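Local coordinates for protein aspartate aminotransferase (Rhodobacter sphaeroides, PDB 3NRA) that probably catalyses the pyridoxal 5'-phosphate-dependent transfer of an amino group from L-aspartate to 2-oxoglutarate, giving oxaloacetate and L-glutamate, at residues Glu255-Tyr260 / Gln291-Gly296. Residues are numbered along the deposited sequence; the frame is centred on the assembly and turned at random.
Sequences ESLSGY and QAVLRG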
ATOM      1  N   GLU B 255      -9.268  13.297 -11.697  1.00 14.79           N
ATOM      2  CA  GLU B 255      -8.414  14.434 -11.419  1.00 14.49           C
ATOM      3  C   GLU B 255      -6.940  14.191 -11.835  1.00 14.75           C
ATOM      4  O   GLU B 255      -6.088  15.064 -11.630  1.00 14.24           O
ATOM      5  CB  GLU B 255      -8.492  14.782  -9.928  1.00 14.90           C
ATOM      6  CG  GLU B 255      -9.905  15.217  -9.440  1.00 14.11           C
ATOM      7  CD  GLU B 255     -10.805  14.064  -9.088  1.00 14.78           C
ATOM      8  OE1 GLU B 255     -10.474  12.899  -9.411  1.00 11.51           O
ATOM      9  OE2 GLU B 255     -11.882  14.317  -8.511  1.00 14.68           O
ATOM     10  N   SER B 256      -6.652  13.005 -12.403  1.00 14.55           N
ATOM     11  CA  SER B 256      -5.331  12.657 -12.915  1.00 15.13           C
ATOM     12  C   SER B 256      -4.242  12.698 -11.828  1.00 15.40           C
ATOM     13  O   SER B 256      -3.092  13.003 -12.106  1.00 15.05           O
ATOM     14  CB  SER B 256      -4.959  13.556 -14.125  1.00 16.35           C
ATOM     15  OG  SER B 256      -5.733  13.191 -15.272  1.00 17.26           O
ATOM     16  N   LEU B 257      -4.615  12.353 -10.585  1.00 15.10           N
ATOM     17  CA  LEU B 257      -3.643  12.360  -9.470  1.00 14.98           C
ATOM     18  C   LEU B 257      -3.103  10.949  -9.148  1.00 14.69           C
ATOM     19  O   LEU B 257      -2.510  10.739  -8.088  1.00 15.13           O
ATOM     20  CB  LEU B 257      -4.265  12.993  -8.225  1.00 14.28           C
ATOM     21  CG  LEU B 257      -4.777  14.429  -8.347  1.00 14.66           C
ATOM     22  CD1 LEU B 257      -5.057  14.976  -6.963  1.00 13.99           C
ATOM     23  CD2 LEU B 257      -3.788  15.299  -9.050  1.00 12.62           C
ATOM     24  N   SER B 258      -3.262  10.000 -10.076  1.00 14.25           N
ATOM     25  CA  SER B 258      -2.827   8.611  -9.820  1.00 14.78           C
ATOM     26  C   SER B 258      -1.401   8.550  -9.278  1.00 13.94           C
ATOM     27  O   SER B 258      -1.153   7.844  -8.346  1.00 13.53           O
ATOM     28  CB  SER B 258      -2.939   7.740 -11.085  1.00 15.21           C
ATOM     29  OG  SER B 258      -2.526   6.392 -10.813  1.00 16.10           O
ATOM     30  N   GLY B 259      -0.510   9.392  -9.795  1.00 14.65           N
ATOM     31  CA  GLY B 259       0.923   9.371  -9.405  1.00 15.01           C
ATOM     32  C   GLY B 259       1.201   9.673  -7.932  1.00 15.69           C
ATOM     33  O   GLY B 259       2.260   9.329  -7.418  1.00 15.20           O
ATOM     34  N   TYR B 260       0.236  10.329  -7.262  1.00 16.39           N
ATOM     35  CA  TYR B 260       0.322  10.594  -5.816  1.00 15.34           C
ATOM     36  C   TYR B 260      -0.167   9.417  -4.957  1.00 15.66           C
ATOM     37  O   TYR B 260       0.179   9.336  -3.810  1.00 16.39           O
ATOM     38  CB  TYR B 260      -0.442  11.868  -5.474  1.00 14.96           C
ATOM     39  CG  TYR B 260       0.193  13.149  -6.060  1.00 13.96           C
ATOM     40  CD1 TYR B 260       1.269  13.755  -5.444  1.00 14.49           C
ATOM     41  CD2 TYR B 260      -0.345  13.766  -7.169  1.00 14.17           C
ATOM     42  CE1 TYR B 260       1.850  14.941  -5.977  1.00 14.59           C
ATOM     43  CE2 TYR B 260       0.215  14.957  -7.697  1.00 15.09           C
ATOM     44  CZ  TYR B 260       1.309  15.527  -7.088  1.00 12.69           C
ATOM     45  OH  TYR B 260       1.866  16.697  -7.597  1.00 15.09           O
ATOM     46  N   GLN B 291      -0.733  13.128   0.885  1.00 15.57           N
ATOM     47  CA  GLN B 291      -2.041  13.445   1.476  1.00 14.62           C
ATOM     48  C   GLN B 291      -2.418  14.912   1.277  1.00 15.44           C
ATOM     49  O   GLN B 291      -3.554  15.213   0.945  1.00 14.14           O
ATOM     50  CB  GLN B 291      -2.071  13.071   2.947  1.00 14.47           C
ATOM     51  CG  GLN B 291      -2.190  11.561   3.197  1.00 14.01           C
ATOM     52  CD  GLN B 291      -2.332  11.239   4.655  1.00 13.77           C
ATOM     53  OE1 GLN B 291      -3.143  11.845   5.344  1.00 14.25           O
ATOM     54  NE2 GLN B 291      -1.522  10.282   5.155  1.00 12.22           N
ATOM     55  N   ALA B 292      -1.413  15.796   1.369  1.00 16.04           N
ATOM     56  CA  ALA B 292      -1.581  17.217   1.210  1.00 15.93           C
ATOM     57  C   ALA B 292      -2.309  17.634  -0.063  1.00 16.15           C
ATOM     58  O   ALA B 292      -2.957  18.668  -0.047  1.00 16.42           O
ATOM     59  CB  ALA B 292      -0.156  17.966   1.281  1.00 16.03           C
ATOM     60  N   VAL B 293      -2.188  16.869  -1.175  1.00 15.08           N
ATOM     61  CA  VAL B 293      -2.865  17.276  -2.425  1.00 15.43           C
ATOM     62  C   VAL B 293      -4.396  17.197  -2.302  1.00 15.64           C
ATOM     63  O   VAL B 293      -5.112  17.905  -3.023  1.00 15.98           O
ATOM     64  CB  VAL B 293      -2.412  16.474  -3.679  1.00 15.98           C
ATOM     65  CG1 VAL B 293      -0.871  16.509  -3.827  1.00 14.90           C
ATOM     66  CG2 VAL B 293      -2.953  15.042  -3.639  1.00 15.41           C
ATOM     67  N   LEU B 294      -4.883  16.380  -1.363  1.00 14.38           N
ATOM     68  CA  LEU B 294      -6.315  16.243  -1.116  1.00 14.96           C
ATOM     69  C   LEU B 294      -6.954  17.480  -0.530  1.00 16.02           C
ATOM     70  O   LEU B 294      -8.174  17.600  -0.565  1.00 16.40           O
ATOM     71  CB  LEU B 294      -6.598  15.046  -0.174  1.00 13.74           C
ATOM     72  CG  LEU B 294      -6.199  13.669  -0.723  1.00 13.72           C
ATOM     73  CD1 LEU B 294      -6.329  12.606   0.351  1.00 13.37           C
ATOM     74  CD2 LEU B 294      -7.059  13.320  -1.946  1.00 11.70           C
ATOM     75  N   ARG B 295      -6.147  18.422  -0.009  1.00 16.28           N
ATOM     76  CA  ARG B 295      -6.686  19.723   0.431  1.00 16.59           C
ATOM     77  C   ARG B 295      -7.398  20.484  -0.716  1.00 16.66           C
ATOM     78  O   ARG B 295      -8.321  21.297  -0.465  1.00 16.49           O
ATOM     79  CB  ARG B 295      -5.581  20.583   1.050  1.00 16.42           C
ATOM     80  CG  ARG B 295      -4.977  19.987   2.327  1.00 18.39           C
ATOM     81  CD  ARG B 295      -4.100  21.021   3.103  1.00 23.31           C
ATOM     82  NE  ARG B 295      -3.683  20.487   4.413  1.00 21.76           N
ATOM     83  CZ  ARG B 295      -2.509  19.889   4.673  1.00 25.02           C
ATOM     84  NH1 ARG B 295      -1.556  19.761   3.734  1.00 25.75           N
ATOM     85  NH2 ARG B 295      -2.281  19.407   5.899  1.00 24.25           N
ATOM     86  N   GLY B 296      -6.985  20.191  -1.963  1.00 16.53           N
ATOM     87  CA  GLY B 296      -7.599  20.776  -3.162  1.00 17.58           C
ATOM     88  C   GLY B 296      -8.757  19.971  -3.777  1.00 17.38           C
ATOM     89  O   GLY B 296      -9.386  20.438  -4.724  1.00 16.99           O
TER
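Val293 divides its two methyl groups between Tyr260 and Leu257, and so joins the loop after helix 288-291 to the one before strand 263-267. CG1 sits over the centre of the Tyr260 ring in a CH-pi contact, 3.9 Å from the centroid and 13° off the ring normal. With CG1 anti to the carbonyl carbon (chi1 -53°), CG2 is left to meet Leu257 CD1 at 3.9 Å, where the two side chains lie alongside one another, running opposite ways. Tyr260 N donates a backbone hydrogen bond to Leu257 O, closing the turn that presents both residues to Val293. This turn follows the lysine that carries pyridoxal phosphate as a Schiff base, in the large domain of a fold-type I aminotransferase. Phe62 also packs on Val293, while Tyr289 of the second subunit meets the Tyr260 ring edge-to-face, so the tight part adjoins the dimer interface. Cutting Tyr260 back to an alanine is likely to leave Val293 CG1 without its aromatic face and Tyr289 of the second subunit without its ring partner. Between the two segments the fit slackens past Val293: Leu294 CD2 stays 5.6 Å from Leu257 CD1, and on the solvent side, at partly exposed Arg295 and Gly296, Arg295 reaches instead to Gln72.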